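Local coordinates for T-lymphoma invasion and metastasis-inducing protein 1 (Homo sapiens, PDB 4K2P) that is a guanine nucleotide exchange factor for Rac whose PH-CC-Ex region probably binds phosphoinositides and signalling partners such as Par-3, at residues A[86-91]-A[98-103]; A[136-141]-A[197-202]; A[41-46]-A[117-122]. The protein carries 5 engineered substitutions. All coordinates share one frame; numbering follows the deposited sequence.

Contact 1. Residues A[86-91]-A[98-103]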
loop_
_atom_site.group_PDB
_atom_site.type_symbol
_atom_site.label_atom_id
_atom_site.label_comp_id
_atom_site.label_asym_id
_atom_site.label_seq_id
_atom_site.Cartn_x
_atom_site.Cartn_y
_atom_site.Cartn_z
ATOM N N ASP A 86 -8.129 19.147 -4.614
ATOM C CA ASP A 86 -9.040 18.425 -3.727
ATOM C C ASP A 86 -9.400 17.061 -4.322
ATOM O O ASP A 86 -9.278 16.846 -5.522
ATOM C CB ASP A 86 -10.317 19.239 -3.466
ATOM C CG ASP A 86 -10.071 20.470 -2.607
ATOM O OD1 ASP A 86 -9.158 20.442 -1.752
ATOM O OD2 ASP A 86 -10.796 21.472 -2.784
ATOM N N PHE A 87 -9.811 16.141 -3.455
ATOM C CA PHE A 87 -10.317 14.829 -3.852
ATOM C C PHE A 87 -9.275 13.971 -4.550
ATOM O O PHE A 87 -9.582 13.218 -5.477
ATOM C CB PHE A 87 -11.552 15.009 -4.732
ATOM C CG PHE A 87 -12.532 15.981 -4.164
ATOM C CD1 PHE A 87 -12.894 15.901 -2.831
ATOM C CD2 PHE A 87 -13.063 16.994 -4.936
ATOM C CE1 PHE A 87 -13.788 16.807 -2.282
ATOM C CE2 PHE A 87 -13.956 17.899 -4.391
ATOM C CZ PHE A 87 -14.314 17.801 -3.059
ATOM N N VAL A 88 -8.045 14.072 -4.061
ATOM C CA VAL A 88 -6.950 13.231 -4.512
ATOM C C VAL A 88 -6.860 11.990 -3.627
ATOM O O VAL A 88 -7.036 12.081 -2.418
ATOM C CB VAL A 88 -5.604 13.997 -4.488
ATOM C CG1 VAL A 88 -4.450 13.097 -4.903
ATOM C CG2 VAL A 88 -5.678 15.206 -5.396
ATOM N N PHE A 89 -6.662 10.827 -4.234
ATOM C CA PHE A 89 -6.258 9.633 -3.493
ATOM C C PHE A 89 -5.063 8.992 -4.174
ATOM O O PHE A 89 -4.786 9.273 -5.327
ATOM C CB PHE A 89 -7.412 8.635 -3.340
ATOM C CG PHE A 89 -8.050 8.193 -4.637
ATOM C CD1 PHE A 89 -9.038 8.952 -5.238
ATOM C CD2 PHE A 89 -7.710 6.978 -5.213
ATOM C CE1 PHE A 89 -9.643 8.526 -6.413
ATOM C CE2 PHE A 89 -8.309 6.551 -6.372
ATOM C CZ PHE A 89 -9.280 7.322 -6.975
ATOM N N CYS A 90 -4.346 8.145 -3.437
ATOM C CA CYS A 90 -3.081 7.581 -3.883
ATOM C C CYS A 90 -3.124 6.068 -3.724
ATOM O O CYS A 90 -3.427 5.566 -2.642
ATOM C CB CYS A 90 -1.911 8.167 -3.087
ATOM S SG CYS A 90 -0.283 7.500 -3.528
ATOM N N LEU A 91 -2.872 5.346 -4.811
ATOM C CA LEU A 91 -2.729 3.897 -4.756
ATOM C C LEU A 91 -1.261 3.539 -4.767
ATOM O O LEU A 91 -0.518 4.010 -5.612
ATOM C CB LEU A 91 -3.449 3.226 -5.936
ATOM C CG LEU A 91 -3.474 1.687 -5.923
ATOM C CD1 LEU A 91 -4.741 1.152 -6.551
ATOM C CD2 LEU A 91 -2.273 1.092 -6.639
ATOM N N ALA A 98 3.467 3.844 -7.079
ATOM C CA ALA A 98 2.282 4.515 -6.571
ATOM C C ALA A 98 1.775 5.532 -7.594
ATOM O O ALA A 98 2.542 6.042 -8.408
ATOM C CB ALA A 98 2.564 5.184 -5.237
ATOM N N PHE A 99 0.480 5.816 -7.525
ATOM C CA PHE A 99 -0.225 6.600 -8.528
ATOM C C PHE A 99 -1.179 7.535 -7.818
ATOM O O PHE A 99 -1.793 7.155 -6.835
ATOM C CB PHE A 99 -1.009 5.690 -9.488
ATOM C CG PHE A 99 -0.195 4.566 -10.055
ATOM C CD1 PHE A 99 -0.060 3.374 -9.355
ATOM C CD2 PHE A 99 0.429 4.689 -11.288
ATOM C CE1 PHE A 99 0.696 2.328 -9.871
ATOM C CE2 PHE A 99 1.185 3.643 -11.804
ATOM C CZ PHE A 99 1.320 2.465 -11.089
ATOM N N LEU A 100 -1.270 8.769 -8.291
ATOM C CA LEU A 100 -2.279 9.700 -7.811
ATOM C C LEU A 100 -3.495 9.743 -8.739
ATOM O O LEU A 100 -3.364 9.675 -9.953
ATOM C CB LEU A 100 -1.685 11.099 -7.676
ATOM C CG LEU A 100 -0.561 11.247 -6.643
ATOM C CD1 LEU A 100 0.081 12.598 -6.796
ATOM C CD2 LEU A 100 -1.086 11.066 -5.225
ATOM N N PHE A 101 -4.660 9.908 -8.130
ATOM C CA PHE A 101 -5.932 9.995 -8.823
ATOM C C PHE A 101 -6.725 11.166 -8.250
ATOM O O PHE A 101 -6.710 11.372 -7.040
ATOM C CB PHE A 101 -6.746 8.713 -8.659
ATOM C CG PHE A 101 -6.060 7.475 -9.139
ATOM C CD1 PHE A 101 -6.190 7.050 -10.456
ATOM C CD2 PHE A 101 -5.323 6.703 -8.264
ATOM C CE1 PHE A 101 -5.576 5.889 -10.889
ATOM C CE2 PHE A 101 -4.709 5.540 -8.691
ATOM C CZ PHE A 101 -4.835 5.132 -10.005
ATOM N N GLN A 102 -7.407 11.926 -9.106
ATOM C CA GLN A 102 -8.318 12.972 -8.650
ATOM C C GLN A 102 -9.731 12.690 -9.157
ATOM O O GLN A 102 -9.944 12.468 -10.357
ATOM C CB GLN A 102 -7.868 14.357 -9.121
ATOM C CG GLN A 102 -8.722 15.515 -8.550
ATOM C CD GLN A 102 -8.489 16.845 -9.253
ATOM O OE1 GLN A 102 -8.099 16.886 -10.420
ATOM N NE2 GLN A 102 -8.735 17.941 -8.543
ATOM N N THR A 103 -10.682 12.699 -8.229
ATOM C CA THR A 103 -12.094 12.548 -8.539
ATOM C C THR A 103 -12.845 13.855 -8.178
ATOM O O THR A 103 -12.222 14.911 -8.026
ATOM C CB THR A 103 -12.668 11.314 -7.801
ATOM O OG1 THR A 103 -14.012 11.057 -8.225
ATOM C CG2 THR A 103 -12.616 11.506 -6.295
#
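Phe-101 sets its CB over one face of the Phe-89 ring, offset toward the rim, with Phe-101 CB only 3.3 Å from Phe-89 CZ. Beyond CB the two rings run nearly parallel, their planes at 19°, but they are displaced (centroids 5.2 Å) so that little of one ring lies over the other; the close meeting is a CH-pi contact rather than a full stack. Phe-89 is folded over the facing strand because its CG lies between the backbone N and the carbonyl carbon (chi1 56°). Thr-103 CG2 comes to the edge of the same ring. Leu-91 CB sits at the edge of the Phe-101 ring, 3.8 Å from CE2, while Leu-91 CD2 lies beside Phe-99 CD1. With an alanine at Phe-89, Phe-101 CB is likely to lose its aromatic cover and a gap to open toward Trp-112 and Leu-109. Under these side chains Phe-89/Phe-101 and Leu-91/Phe-99 are hydrogen-bonded antiparallel pairs, with Phe-89 N 2.9 Å from Phe-101 O. Val-88/Gln-102 and Cys-90/Leu-100 are the non-hydrogen-bonded pairs between and beside them; on their face Leu-100 CD2 touches Cys-90 CB at 3.7 Å and also meets Val-88 CG1. At the hairpin's open end Thr-103 N bonds Phe-87 O (3.0 Å), and Gln-102 NE2 makes a longer bond to Asp-86 O (3.3 Å). This is the last beta hairpin of a PH domain, which turns Phe-89 and Leu-91 toward the C-terminal helix 106-128 that closes the barrel.

Contact 2. Residues A[136-141]-A[197-202]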
loop_
_atom_site.group_PDB
_atom_site.type_symbol
_atom_site.label_atom_id
_atom_site.label_comp_id
_atom_site.label_asym_id
_atom_site.label_seq_id
_atom_site.Cartn_x
_atom_site.Cartn_y
_atom_site.Cartn_z
ATOM N N LEU A 136 -11.650 -14.550 6.889
ATOM C CA LEU A 136 -10.262 -14.748 6.507
ATOM C C LEU A 136 -9.432 -13.520 6.853
ATOM O O LEU A 136 -8.310 -13.653 7.331
ATOM C CB LEU A 136 -10.140 -15.056 5.014
ATOM C CG LEU A 136 -8.694 -15.078 4.501
ATOM C CD1 LEU A 136 -7.891 -16.202 5.147
ATOM C CD2 LEU A 136 -8.673 -15.210 2.992
ATOM N N LEU A 137 -9.981 -12.332 6.614
ATOM C CA LEU A 137 -9.257 -11.092 6.890
ATOM C C LEU A 137 -8.945 -10.962 8.375
ATOM O O LEU A 137 -7.831 -10.609 8.747
ATOM C CB LEU A 137 -10.061 -9.874 6.430
ATOM C CG LEU A 137 -10.176 -9.626 4.929
ATOM C CD1 LEU A 137 -11.022 -8.385 4.690
ATOM C CD2 LEU A 137 -8.813 -9.488 4.268
ATOM N N LYS A 138 -9.930 -11.248 9.218
ATOM C CA LYS A 138 -9.736 -11.181 10.661
ATOM C C LYS A 138 -8.712 -12.209 11.120
ATOM O O LYS A 138 -7.957 -11.962 12.055
ATOM C CB LYS A 138 -11.052 -11.389 11.396
ATOM C CG LYS A 138 -12.022 -10.240 11.206
ATOM C CD LYS A 138 -13.347 -10.526 11.874
ATOM C CE LYS A 138 -14.342 -9.411 11.602
ATOM N NZ LYS A 138 -15.711 -9.778 12.052
ATOM N N SER A 139 -8.704 -13.364 10.467
ATOM C CA SER A 139 -7.771 -14.423 10.807
ATOM C C SER A 139 -6.337 -14.018 10.482
ATOM O O SER A 139 -5.423 -14.260 11.269
ATOM C CB SER A 139 -8.136 -15.705 10.062
ATOM O OG SER A 139 -7.133 -16.688 10.240
ATOM N N GLU A 140 -6.154 -13.388 9.324
ATOM C CA GLU A 140 -4.839 -12.952 8.870
ATOM C C GLU A 140 -4.337 -11.818 9.751
ATOM O O GLU A 140 -3.132 -11.648 9.963
ATOM C CB GLU A 140 -4.898 -12.510 7.409
ATOM C CG GLU A 140 -5.087 -13.653 6.431
ATOM C CD GLU A 140 -3.908 -14.609 6.410
ATOM O OE1 GLU A 140 -2.779 -14.163 6.127
ATOM O OE2 GLU A 140 -4.112 -15.811 6.675
ATOM N N ILE A 141 -5.284 -11.041 10.259
ATOM C CA ILE A 141 -4.981 -9.945 11.156
ATOM C C ILE A 141 -4.472 -10.536 12.469
ATOM O O ILE A 141 -3.451 -10.104 12.996
ATOM C CB ILE A 141 -6.230 -9.052 11.367
ATOM C CG1 ILE A 141 -6.415 -8.145 10.147
ATOM C CG2 ILE A 141 -6.126 -8.220 12.644
ATOM C CD1 ILE A 141 -7.757 -7.453 10.080
ATOM N N CYS A 197 -7.391 -2.098 6.358
ATOM C CA CYS A 197 -8.022 -1.272 5.345
ATOM C C CYS A 197 -9.063 -2.091 4.596
ATOM O O CYS A 197 -10.177 -1.621 4.346
ATOM C CB CYS A 197 -6.990 -0.717 4.365
ATOM S SG CYS A 197 -6.050 0.685 4.978
ATOM N N TYR A 198 -8.693 -3.317 4.232
ATOM C CA TYR A 198 -9.586 -4.204 3.482
ATOM C C TYR A 198 -10.824 -4.521 4.296
ATOM O O TYR A 198 -11.947 -4.507 3.794
ATOM C CB TYR A 198 -8.885 -5.513 3.122
ATOM C CG TYR A 198 -7.687 -5.383 2.215
ATOM C CD1 TYR A 198 -7.336 -4.164 1.634
ATOM C CD2 TYR A 198 -6.903 -6.488 1.940
ATOM C CE1 TYR A 198 -6.233 -4.069 0.801
ATOM C CE2 TYR A 198 -5.816 -6.404 1.122
ATOM C CZ TYR A 198 -5.474 -5.194 0.557
ATOM O OH TYR A 198 -4.376 -5.148 -0.264
ATOM N N LEU A 199 -10.603 -4.811 5.570
ATOM C CA LEU A 199 -11.684 -5.197 6.459
ATOM C C LEU A 199 -12.629 -4.028 6.661
ATOM O O LEU A 199 -13.842 -4.201 6.674
ATOM C CB LEU A 199 -11.138 -5.675 7.805
ATOM C CG LEU A 199 -12.191 -6.146 8.811
ATOM C CD1 LEU A 199 -12.997 -7.321 8.268
ATOM C CD2 LEU A 199 -11.538 -6.515 10.123
ATOM N N ALA A 200 -12.065 -2.835 6.821
ATOM C CA ALA A 200 -12.865 -1.639 7.053
ATOM C C ALA A 200 -13.741 -1.355 5.841
ATOM O O ALA A 200 -14.897 -0.950 5.968
ATOM C CB ALA A 200 -11.971 -0.457 7.356
ATOM N N SER A 201 -13.183 -1.590 4.662
ATOM C CA SER A 201 -13.883 -1.317 3.424
ATOM C C SER A 201 -15.069 -2.264 3.251
ATOM O O SER A 201 -16.099 -1.867 2.717
ATOM C CB SER A 201 -12.918 -1.412 2.242
ATOM O OG SER A 201 -12.051 -0.281 2.219
ATOM N N LEU A 202 -14.931 -3.516 3.683
ATOM C CA LEU A 202 -16.054 -4.444 3.632
ATOM C C LEU A 202 -17.109 -4.138 4.700
ATOM O O LEU A 202 -18.298 -4.287 4.447
ATOM C CB LEU A 202 -15.581 -5.889 3.787
ATOM C CG LEU A 202 -14.794 -6.525 2.640
ATOM C CD1 LEU A 202 -14.440 -7.955 3.007
ATOM C CD2 LEU A 202 -15.570 -6.498 1.332
#
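At the edge of the Tyr-198 ring, near its plane, lies Leu-137 CD2, which is also 4.1 Å from Tyr-198 CB; the two side chains cross at about a right angle. The phenol end turns off from this interface: its OH hydrogen-bonds Ser-74 O and Arg-194 NH1, and Cys-120 of helix 106-128 packs against the ring. Leu-137 and Leu-199 carry the contact almost equally. With CG anti to its own carbonyl carbon (chi1 -72°), Leu-137 drives CD1 against the opposing helix, 3.7 Å from Leu-199 N and in touch with Tyr-198 CB and Leu-202 CD1. Phe-195, one turn before Leu-199 on the same helix, also touches Leu-137, so this leucine is a knob in a hole formed by Phe-195, Tyr-198, Leu-199 and Leu-202, the knobs-into-holes packing of an antiparallel coiled coil. The N-to-C directions of the two segments make 152°, and their axes come within 9.9 Å. Leu-199 answers from the other helix: its CD2 meets Ile-141 CD1 and Lys-138 CG, each at 3.9 Å. The extended chain of Lys-138 passes across Leu-199 at about a right angle, bringing CE close to Leu-199 CD1, and its methylenes flank the apolar seam while Ile-141 also rests on Leu-192 and Phe-195.

Contact 3. Residues A[41-46]-A[117-122]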
loop_
_atom_site.group_PDB
_atom_site.type_symbol
_atom_site.label_atom_id
_atom_site.label_comp_id
_atom_site.label_asym_id
_atom_site.label_seq_id
_atom_site.Cartn_x
_atom_site.Cartn_y
_atom_site.Cartn_z
ATOM N N VAL A 41 -11.187 5.113 -16.144
ATOM C CA VAL A 41 -10.527 4.075 -15.365
ATOM C C VAL A 41 -11.556 3.049 -14.949
ATOM O O VAL A 41 -12.579 3.398 -14.389
ATOM C CB VAL A 41 -9.821 4.665 -14.131
ATOM C CG1 VAL A 41 -9.163 3.560 -13.291
ATOM C CG2 VAL A 41 -8.790 5.683 -14.574
ATOM N N SER A 42 -11.258 1.779 -15.206
ATOM C CA SER A 42 -12.188 0.694 -14.972
ATOM C C SER A 42 -11.525 -0.433 -14.184
ATOM O O SER A 42 -10.540 -1.015 -14.614
ATOM C CB SER A 42 -12.716 0.165 -16.304
ATOM O OG SER A 42 -13.659 -0.864 -16.107
ATOM N N LEU A 43 -12.099 -0.737 -13.031
ATOM C CA LEU A 43 -11.625 -1.798 -12.163
ATOM C C LEU A 43 -12.329 -3.098 -12.499
ATOM O O LEU A 43 -13.513 -3.250 -12.220
ATOM C CB LEU A 43 -11.886 -1.418 -10.704
ATOM C CG LEU A 43 -11.556 -2.450 -9.630
ATOM C CD1 LEU A 43 -10.063 -2.722 -9.597
ATOM C CD2 LEU A 43 -12.055 -1.970 -8.273
ATOM N N LYS A 44 -11.599 -4.039 -13.085
ATOM C CA LYS A 44 -12.128 -5.374 -13.343
ATOM C C LYS A 44 -11.178 -6.381 -12.722
ATOM O O LYS A 44 -9.978 -6.359 -12.988
ATOM C CB LYS A 44 -12.289 -5.629 -14.846
ATOM N N GLY A 45 -11.724 -7.267 -11.900
ATOM C CA GLY A 45 -10.901 -8.148 -11.103
ATOM C C GLY A 45 -9.994 -7.287 -10.251
ATOM O O GLY A 45 -10.455 -6.361 -9.588
ATOM N N CYS A 46 -8.698 -7.560 -10.312
ATOM C CA CYS A 46 -7.729 -6.832 -9.519
ATOM C C CYS A 46 -6.807 -6.028 -10.428
ATOM O O CYS A 46 -5.607 -5.905 -10.183
ATOM C CB CYS A 46 -6.949 -7.804 -8.634
ATOM S SG CYS A 46 -7.112 -7.409 -6.887
ATOM N N HIS A 117 -10.265 -1.648 -2.468
ATOM C CA HIS A 117 -9.947 -2.455 -1.297
ATOM C C HIS A 117 -10.789 -3.721 -1.278
ATOM O O HIS A 117 -10.330 -4.769 -0.841
ATOM C CB HIS A 117 -10.171 -1.656 -0.012
ATOM C CG HIS A 117 -9.059 -0.712 0.300
ATOM N ND1 HIS A 117 -9.143 0.250 1.279
ATOM C CD2 HIS A 117 -7.831 -0.587 -0.250
ATOM C CE1 HIS A 117 -8.016 0.934 1.316
ATOM N NE2 HIS A 117 -7.199 0.438 0.405
ATOM N N SER A 118 -12.018 -3.622 -1.771
ATOM C CA SER A 118 -12.903 -4.778 -1.853
ATOM C C SER A 118 -12.342 -5.792 -2.825
ATOM O O SER A 118 -12.394 -6.989 -2.583
ATOM C CB SER A 118 -14.310 -4.365 -2.280
ATOM O OG SER A 118 -14.991 -3.735 -1.212
ATOM N N ALA A 119 -11.829 -5.296 -3.943
ATOM C CA ALA A 119 -11.221 -6.143 -4.948
ATOM C C ALA A 119 -9.997 -6.839 -4.364
ATOM O O ALA A 119 -9.772 -8.014 -4.615
ATOM C CB ALA A 119 -10.836 -5.328 -6.173
ATOM N N CYS A 120 -9.200 -6.095 -3.605
ATOM C CA CYS A 120 -8.005 -6.647 -2.982
ATOM C C CYS A 120 -8.378 -7.711 -1.965
ATOM O O CYS A 120 -7.703 -8.726 -1.834
ATOM C CB CYS A 120 -7.182 -5.546 -2.318
ATOM S SG CYS A 120 -6.346 -4.479 -3.502
ATOM N N ALA A 121 -9.474 -7.480 -1.258
ATOM C CA ALA A 121 -9.916 -8.389 -0.224
ATOM C C ALA A 121 -10.338 -9.712 -0.864
ATOM O O ALA A 121 -10.025 -10.788 -0.349
ATOM C CB ALA A 121 -11.056 -7.776 0.567
ATOM N N THR A 122 -11.038 -9.614 -1.993
ATOM C CA THR A 122 -11.472 -10.779 -2.751
ATOM C C THR A 122 -10.270 -11.540 -3.290
ATOM O O THR A 122 -10.283 -12.764 -3.331
ATOM C CB THR A 122 -12.395 -10.390 -3.944
ATOM O OG1 THR A 122 -13.580 -9.750 -3.457
ATOM C CG2 THR A 122 -12.800 -11.619 -4.745
#
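Cys-46 and Ala-119 bring the two backbones closest, their CA atoms 5.8 Å apart, where the strand ending at Lys-44 turns through Gly-45 at positive phi (58°), a conformation that favours glycine. In PH-domain terms this is the turn between strands 37-44 and 47-51 of the sheet meeting the C-terminal helix, 106-128, which plugs one end of the barrel. The helix offers a mere methyl here: that of Ala-119 points at the turn, and this residue has the largest area covered of any in the contact. Three neighbours surround that CB. Gly-45 O approaches it to 3.6 Å, Leu-43 CD2 reaches it from the strand at 4.1 Å, and Cys-46 SG stands 4.3 Å away. Leu-43 can do this because its CG is anti to the backbone N (chi1 175°), which carries the branch toward the helix; the same side chain also packs on Leu-48 and Ala-115. Cys-46 lays its sulfur along the helix backbone, with SG 3.6 Å from Ala-119 O and 4.1 Å from Cys-120 CA. No hydrogen bond crosses the contact, so the two pieces meet by van der Waals packing alone. Cys-46 also shares a backbone hydrogen bond with Val-71. On the two residues just before Ala-119, polar groups are satisfied locally or by other parts of the fold: Ser-118 OG bonds Thr-114 O, and His-117 bonds Ser-201 and Val-76. One turn on from Ser-118, Thr-122 OG1 reaches back to Ser-118 O at 3.1 Å, while Thr-122 N, at 3.0 Å, meets the same oxygen from the opposite face of the carbonyl plane.

Overall arrangement
From the N terminus, residues 41-46 come first and meet helix 106-128, so contact 3 closes a loop of 70 residues, the longest of the three. Within that loop contact 1 forms between residues 86-91 and 98-103, a short hairpin that finishes before the helix begins; the two contacts thus nest. Their nearest atoms lie about 5 Å apart, and both reach the same curled sheet. Contact 2 follows in series, closing a 55-residue loop where the end of helix 168-203 returns to the start of helix 133-161. It touches contact 3 through Ser-201 on His-117 and Tyr-198 on Cys-120, joining the coiled coil to the PH domain's C-terminal helix, but its nearest atoms stay about 9 Å from those of contact 1.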